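Local coordinates for iminosuccinate reductase (Paracoccus denitrificans, PDB 6RQA), which catalyses the NADH-dependent reduction of iminosuccinate to L-aspartate, regenerating the amino donor for the beta-hydroxyaspartate cycle of glyoxylate assimilation, at residues Val150-Met164 with Lys175-Leu189. Sequence-based numbering, arbitrary orientation.
With TB (terbium(III) ion), chain E; NAD (nicotinamide-adenine-dinucleotide), chain C.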
loop_
_atom_site.group_PDB
_atom_site.type_symbol
_atom_site.label_atom_id
_atom_site.label_comp_id
_atom_site.label_asym_id
_atom_site.label_seq_id
_atom_site.Cartn_x
_atom_site.Cartn_y
_atom_site.Cartn_z
ATOM N N VAL A 150 -26.912 30.785 5.541
ATOM C CA VAL A 150 -27.255 29.728 6.484
ATOM C C VAL A 150 -26.520 28.456 6.087
ATOM O O VAL A 150 -26.622 28.004 4.941
ATOM C CB VAL A 150 -28.775 29.483 6.534
ATOM C CG1 VAL A 150 -29.090 28.301 7.438
ATOM C CG2 VAL A 150 -29.496 30.734 7.009
ATOM N N LEU A 151 -25.793 27.879 7.039
ATOM C CA LEU A 151 -25.071 26.631 6.844
ATOM C C LEU A 151 -25.856 25.487 7.470
ATOM O O LEU A 151 -26.260 25.569 8.634
ATOM C CB LEU A 151 -23.674 26.713 7.462
ATOM C CG LEU A 151 -22.850 25.425 7.480
ATOM C CD1 LEU A 151 -22.497 24.992 6.065
ATOM C CD2 LEU A 151 -21.596 25.604 8.322
ATOM N N GLY A 152 -26.070 24.425 6.697
ATOM C CA GLY A 152 -26.796 23.269 7.188
ATOM C C GLY A 152 -25.906 22.068 7.426
ATOM O O GLY A 152 -25.232 21.596 6.507
ATOM N N MET A 153 -25.895 21.565 8.658
ATOM C CA MET A 153 -25.062 20.433 9.045
ATOM C C MET A 153 -25.935 19.194 9.183
ATOM O O MET A 153 -26.834 19.154 10.030
ATOM C CB MET A 153 -24.327 20.712 10.357
ATOM C CG MET A 153 -23.335 21.858 10.287
ATOM S SD MET A 153 -21.960 21.525 9.169
ATOM C CE MET A 153 -21.260 20.055 9.917
ATOM N N ILE A 154 -25.670 18.190 8.354
ATOM C CA ILE A 154 -26.328 16.893 8.453
ATOM C C ILE A 154 -25.316 15.938 9.075
ATOM O O ILE A 154 -24.454 15.381 8.385
ATOM C CB ILE A 154 -26.825 16.392 7.097
ATOM C CG1 ILE A 154 -27.846 17.371 6.515
ATOM C CG2 ILE A 154 -27.444 15.003 7.242
ATOM C CD1 ILE A 154 -28.465 16.909 5.215
ATOM N N GLY A 155 -25.408 15.760 10.389
ATOM C CA GLY A 155 -24.476 14.867 11.077
ATOM C C GLY A 155 -23.746 15.634 12.160
ATOM O O GLY A 155 -23.291 16.762 11.969
ATOM N N ALA A 156 -23.638 15.002 13.329
ATOM C CA ALA A 156 -22.984 15.600 14.486
ATOM C C ALA A 156 -21.901 14.684 15.042
ATOM O O ALA A 156 -21.649 14.671 16.251
ATOM C CB ALA A 156 -24.003 15.939 15.571
ATOM N N GLY A 157 -21.240 13.931 14.169
ATOM C CA GLY A 157 -20.201 13.017 14.589
ATOM C C GLY A 157 -18.908 13.710 14.963
ATOM O O GLY A 157 -18.886 14.922 15.198
ATOM N N HIS A 158 -17.819 12.941 15.017
ATOM C CA HIS A 158 -16.528 13.500 15.407
ATOM C C HIS A 158 -16.055 14.553 14.412
ATOM O O HIS A 158 -15.617 15.642 14.801
ATOM C CB HIS A 158 -15.494 12.381 15.539
ATOM C CG HIS A 158 -14.087 12.869 15.702
ATOM N ND1 HIS A 158 -13.156 12.808 14.688
ATOM C CD2 HIS A 158 -13.452 13.422 16.762
ATOM C CE1 HIS A 158 -12.008 13.302 15.116
ATOM N NE2 HIS A 158 -12.161 13.683 16.371
ATOM N N GLN A 159 -16.141 14.248 13.118
ATOM C CA GLN A 159 -15.613 15.143 12.097
ATOM C C GLN A 159 -16.528 16.323 11.797
ATOM O O GLN A 159 -16.092 17.258 11.116
ATOM C CB GLN A 159 -15.338 14.364 10.810
ATOM C CG GLN A 159 -14.259 13.310 10.959
ATOM C CD GLN A 159 -13.848 12.713 9.633
ATOM O OE1 GLN A 159 -14.523 12.898 8.622
ATOM N NE2 GLN A 159 -12.731 11.996 9.629
ATOM N N SER A 160 -17.770 16.310 12.289
ATOM C CA SER A 160 -18.687 17.411 12.011
ATOM C C SER A 160 -18.171 18.730 12.571
ATOM O O SER A 160 -18.427 19.793 11.992
ATOM C CB SER A 160 -20.073 17.101 12.579
ATOM O OG SER A 160 -20.029 16.985 13.991
ATOM N N ALA A 161 -17.445 18.684 13.692
ATOM C CA ALA A 161 -16.865 19.905 14.241
ATOM C C ALA A 161 -15.821 20.489 13.299
ATOM O O ALA A 161 -15.795 21.702 13.060
ATOM C CB ALA A 161 -16.254 19.623 15.613
ATOM N N PHE A 162 -14.953 19.637 12.746
ATOM C CA PHE A 162 -13.944 20.113 11.807
ATOM C C PHE A 162 -14.588 20.675 10.546
ATOM O O PHE A 162 -14.107 21.666 9.983
ATOM C CB PHE A 162 -12.975 18.982 11.459
ATOM C CG PHE A 162 -12.272 18.403 12.652
ATOM C CD1 PHE A 162 -11.088 18.955 13.108
ATOM C CD2 PHE A 162 -12.799 17.311 13.322
ATOM C CE1 PHE A 162 -10.441 18.427 14.207
ATOM C CE2 PHE A 162 -12.155 16.779 14.422
ATOM C CZ PHE A 162 -10.975 17.339 14.864
ATOM N N GLN A 163 -15.682 20.061 10.092
ATOM C CA GLN A 163 -16.369 20.562 8.906
ATOM C C GLN A 163 -16.934 21.956 9.146
ATOM O O GLN A 163 -16.861 22.824 8.267
ATOM C CB GLN A 163 -17.482 19.596 8.494
ATOM C CG GLN A 163 -17.017 18.165 8.249
ATOM C CD GLN A 163 -16.127 18.028 7.026
ATOM O OE1 GLN A 163 -16.280 18.755 6.045
ATOM N NE2 GLN A 163 -15.189 17.089 7.082
ATOM N N MET A 164 -17.493 22.195 10.334
ATOM C CA MET A 164 -18.089 23.497 10.618
ATOM C C MET A 164 -17.023 24.579 10.744
ATOM O O MET A 164 -17.212 25.703 10.260
ATOM C CB MET A 164 -18.937 23.423 11.890
ATOM C CG MET A 164 -19.765 24.673 12.152
ATOM S SD MET A 164 -20.745 24.586 13.664
ATOM C CE MET A 164 -21.744 23.139 13.339
ATOM N N LYS A 175 -25.896 31.951 10.369
ATOM C CA LYS A 175 -26.614 31.007 11.211
ATOM C C LYS A 175 -26.222 29.594 10.807
ATOM O O LYS A 175 -25.868 29.340 9.653
ATOM C CB LYS A 175 -28.132 31.207 11.093
ATOM C CG LYS A 175 -28.962 30.385 12.062
ATOM C CD LYS A 175 -30.448 30.611 11.835
ATOM C CE LYS A 175 -31.281 29.785 12.800
ATOM N NZ LYS A 175 -32.741 29.992 12.586
ATOM N N VAL A 176 -26.277 28.678 11.772
ATOM C CA VAL A 176 -26.008 27.264 11.538
ATOM C C VAL A 176 -27.206 26.468 12.032
ATOM O O VAL A 176 -27.571 26.557 13.210
ATOM C CB VAL A 176 -24.723 26.792 12.239
ATOM C CG1 VAL A 176 -24.475 25.318 11.949
ATOM C CG2 VAL A 176 -23.534 27.634 11.804
ATOM N N ILE A 177 -27.821 25.699 11.138
ATOM C CA ILE A 177 -28.890 24.770 11.487
ATOM C C ILE A 177 -28.364 23.355 11.299
ATOM O O ILE A 177 -27.605 23.084 10.359
ATOM C CB ILE A 177 -30.161 25.011 10.648
ATOM C CG1 ILE A 177 -29.839 24.975 9.153
ATOM C CG2 ILE A 177 -30.809 26.335 11.029
ATOM C CD1 ILE A 177 -31.044 25.201 8.262
ATOM N N GLY A 178 -28.755 22.454 12.199
ATOM C CA GLY A 178 -28.212 21.114 12.197
ATOM C C GLY A 178 -29.291 20.067 12.389
ATOM O O GLY A 178 -30.361 20.329 12.943
ATOM N N TRP A 179 -28.981 18.864 11.912
ATOM C CA TRP A 179 -29.839 17.701 12.084
ATOM C C TRP A 179 -28.953 16.471 12.213
ATOM O O TRP A 179 -27.910 16.379 11.560
ATOM C CB TRP A 179 -30.814 17.537 10.913
ATOM C CG TRP A 179 -31.697 16.327 11.028
ATOM C CD1 TRP A 179 -32.924 16.260 11.624
ATOM C CD2 TRP A 179 -31.420 15.010 10.534
ATOM N NE1 TRP A 179 -33.426 14.985 11.531
ATOM C CE2 TRP A 179 -32.523 14.199 10.867
ATOM C CE3 TRP A 179 -30.346 14.439 9.843
ATOM C CZ2 TRP A 179 -32.583 12.847 10.532
ATOM C CZ3 TRP A 179 -30.409 13.096 9.512
ATOM C CH2 TRP A 179 -31.519 12.316 9.857
ATOM N N ASN A 180 -29.371 15.531 13.059
ATOM C CA ASN A 180 -28.603 14.324 13.309
ATOM C C ASN A 180 -29.558 13.150 13.479
ATOM O O ASN A 180 -30.622 13.304 14.099
ATOM C CB ASN A 180 -27.727 14.470 14.561
ATOM C CG ASN A 180 -26.607 13.450 14.615
ATOM O OD1 ASN A 180 -25.927 13.203 13.619
ATOM N ND2 ASN A 180 -26.411 12.851 15.782
ATOM N N PRO A 181 -29.222 11.980 12.927
ATOM C CA PRO A 181 -30.068 10.797 13.167
ATOM C C PRO A 181 -30.232 10.474 14.641
ATOM O O PRO A 181 -31.303 10.015 15.058
ATOM C CB PRO A 181 -29.327 9.685 12.411
ATOM C CG PRO A 181 -28.582 10.403 11.337
ATOM C CD PRO A 181 -28.161 11.712 11.941
ATOM N N HIS A 182 -29.196 10.700 15.442
ATOM C CA HIS A 182 -29.293 10.587 16.892
ATOM C C HIS A 182 -29.267 11.989 17.483
ATOM O O HIS A 182 -28.197 12.617 17.524
ATOM C CB HIS A 182 -28.149 9.741 17.449
ATOM C CG HIS A 182 -27.894 8.489 16.668
ATOM N ND1 HIS A 182 -27.031 8.444 15.596
ATOM C CD2 HIS A 182 -28.400 7.240 16.796
ATOM C CE1 HIS A 182 -27.009 7.219 15.100
ATOM N NE2 HIS A 182 -27.833 6.469 15.810
ATOM N N PRO A 183 -30.404 12.519 17.946
ATOM C CA PRO A 183 -30.482 13.955 18.265
ATOM C C PRO A 183 -29.654 14.389 19.465
ATOM O O PRO A 183 -29.490 15.601 19.662
ATOM C CB PRO A 183 -31.980 14.175 18.529
ATOM C CG PRO A 183 -32.669 13.000 17.895
ATOM C CD PRO A 183 -31.715 11.858 18.041
ATOM N N GLU A 184 -29.133 13.466 20.276
ATOM C CA GLU A 184 -28.382 13.887 21.454
ATOM C C GLU A 184 -27.004 14.424 21.082
ATOM O O GLU A 184 -26.457 15.271 21.800
ATOM C CB GLU A 184 -28.257 12.732 22.447
ATOM C CG GLU A 184 -27.643 13.132 23.781
ATOM C CD GLU A 184 -27.561 11.979 24.758
ATOM O OE1 GLU A 184 -28.444 11.873 25.636
ATOM O OE2 GLU A 184 -26.614 11.174 24.640
ATOM N N MET A 185 -26.436 13.962 19.968
ATOM C CA MET A 185 -25.124 14.435 19.541
ATOM C C MET A 185 -25.141 15.870 19.034
ATOM O O MET A 185 -24.070 16.421 18.764
ATOM C CB MET A 185 -24.560 13.519 18.452
ATOM C CG MET A 185 -23.833 12.294 18.981
ATOM S SD MET A 185 -23.179 11.251 17.664
ATOM C CE MET A 185 -24.654 10.366 17.169
ATOM N N LEU A 186 -26.319 16.490 18.910
ATOM C CA LEU A 186 -26.404 17.852 18.392
ATOM C C LEU A 186 -25.682 18.863 19.275
ATOM O O LEU A 186 -25.427 19.986 18.826
ATOM C CB LEU A 186 -27.869 18.260 18.225
ATOM C CG LEU A 186 -28.623 17.595 17.071
ATOM C CD1 LEU A 186 -30.106 17.918 17.140
ATOM C CD2 LEU A 186 -28.045 18.029 15.731
ATOM N N SER A 187 -25.350 18.496 20.516
ATOM C CA SER A 187 -24.598 19.402 21.378
ATOM C C SER A 187 -23.211 19.687 20.816
ATOM O O SER A 187 -22.640 20.750 21.083
ATOM C CB SER A 187 -24.492 18.817 22.787
ATOM O OG SER A 187 -23.935 17.514 22.756
ATOM N N ARG A 188 -22.655 18.754 20.039
ATOM C CA ARG A 188 -21.350 18.980 19.428
ATOM C C ARG A 188 -21.417 20.077 18.372
ATOM O O ARG A 188 -20.467 20.854 18.214
ATOM C CB ARG A 188 -20.825 17.677 18.827
ATOM C CG ARG A 188 -19.433 17.774 18.228
ATOM C CD ARG A 188 -18.863 16.390 17.964
ATOM N NE ARG A 188 -17.586 16.444 17.257
ATOM C CZ ARG A 188 -16.402 16.506 17.856
ATOM N NH1 ARG A 188 -15.292 16.554 17.131
ATOM N NH2 ARG A 188 -16.326 16.520 19.180
ATOM N N LEU A 189 -22.530 20.160 17.640
ATOM C CA LEU A 189 -22.692 21.230 16.661
ATOM C C LEU A 189 -22.909 22.575 17.344
ATOM O O LEU A 189 -22.356 23.593 16.911
ATOM C CB LEU A 189 -23.857 20.916 15.722
ATOM C CG LEU A 189 -23.746 19.645 14.877
ATOM C CD1 LEU A 189 -24.949 19.510 13.954
ATOM C CD2 LEU A 189 -22.448 19.638 14.082
HETATM TB TB TB E . -26.814 9.838 26.548
HETATM P PA NAD C . -18.900 9.178 13.567
HETATM O O1A NAD C . -19.386 7.762 13.705
HETATM O O2A NAD C . -18.210 10.080 14.538
HETATM O O5B NAD C . -20.451 9.947 13.446
HETATM C C5B NAD C . -21.230 9.157 12.636
HETATM C C4B NAD C . -22.561 9.835 12.439
HETATM O O4B NAD C . -23.289 9.105 11.470
HETATM C C3B NAD C . -23.291 9.688 13.770
HETATM O O3B NAD C . -22.964 10.836 14.485
HETATM C C2B NAD C . -24.757 9.666 13.322
HETATM O O2B NAD C . -25.285 10.943 13.192
HETATM C C1B NAD C . -24.656 9.046 11.871
HETATM N N9A NAD C . -25.018 7.625 11.869
HETATM C C8A NAD C . -24.445 6.540 12.558
HETATM N N7A NAD C . -25.054 5.383 12.299
HETATM C C5A NAD C . -26.076 5.720 11.393
HETATM C C6A NAD C . -27.073 4.948 10.738
HETATM N N6A NAD C . -27.138 3.605 10.959
HETATM N N1A NAD C . -27.966 5.548 9.885
HETATM C C2A NAD C . -27.835 6.902 9.717
HETATM N N3A NAD C . -26.946 7.760 10.264
HETATM C C4A NAD C . -26.070 7.119 11.112
HETATM O O3 NAD C . -18.277 9.049 12.087
HETATM P PN NAD C . -17.253 10.192 11.685
HETATM O O1N NAD C . -17.576 11.640 11.955
HETATM O O2N NAD C . -15.972 9.451 11.829
HETATM O O5D NAD C . -17.260 10.241 9.904
HETATM C C5D NAD C . -18.535 9.963 9.514
HETATM C C4D NAD C . -18.513 9.600 8.050
HETATM O O4D NAD C . -17.491 10.389 7.402
HETATM C C3D NAD C . -18.065 8.111 7.957
HETATM O O3D NAD C . -18.981 7.494 7.123
HETATM C C2D NAD C . -16.674 8.207 7.303
HETATM O O2D NAD C . -16.424 7.229 6.352
HETATM C C1D NAD C . -16.861 9.524 6.511
HETATM N N1N NAD C . -15.502 10.117 6.193
HETATM C C2N NAD C . -15.361 10.646 4.943
HETATM C C3N NAD C . -14.141 11.209 4.572
HETATM C C7N NAD C . -14.075 11.766 3.189
HETATM O O7N NAD C . -13.054 12.279 2.745
HETATM N N7N NAD C . -15.220 11.675 2.435
HETATM C C4N NAD C . -13.083 11.223 5.481
HETATM C C5N NAD C . -13.254 10.676 6.747
HETATM C C6N NAD C . -14.485 10.114 7.107
#
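The guanidinium of Arg188 carries the methyl of Ala161 on one face, CB 3.6 Å from NH1, while His158 O, Ser160 OG and Phe162 CE2 lie around its edge. At the end of the strands, Ile154 CG2 meets the Trp179 indole at its edge, and Pro181 N sits over one face of that ring, offset toward the rim. Trp179 ends the second strand of the beta-alpha-beta unit that opens the Rossmann-type NAD-binding domain; Arg188 reaches back to it from helix 186-195. Strands 150-154 and 175-179 run parallel, linked through helix 158-170, and their backbone ladder continues to Gly155 N. Strand 214-217, through backbone hydrogen bonds of Val214 and Val216, pairs with the other edge of strand 150-154.

Beyond the strands, the 155-157 turn meets the dinucleotide. His158 N donates to NAD O2A at 2.9 Å and Gln159 N to O1N, so the start of the helix holds the pyrophosphate. Asn180 OD1 lies 2.4 Å from NAD O2B on the adenosine ribose. A hydrogen bond from Ala156 N reaches OD1 from above the carbonyl plane rather than along a lone pair. Asn180 ND2 and Met185 N reach His182 O from opposite faces, tying down the loop beside the ribose.

Leu189 packs between strand 150-154 and helix 158-170, its CD2 3.6 Å from Met164 CE and its CD1 on Met153 CB. Arg188, extended from CG to NE, brings NH1 in the carbonyl plane onto a lone pair of His158 O, with an N-H...O angle of 146°.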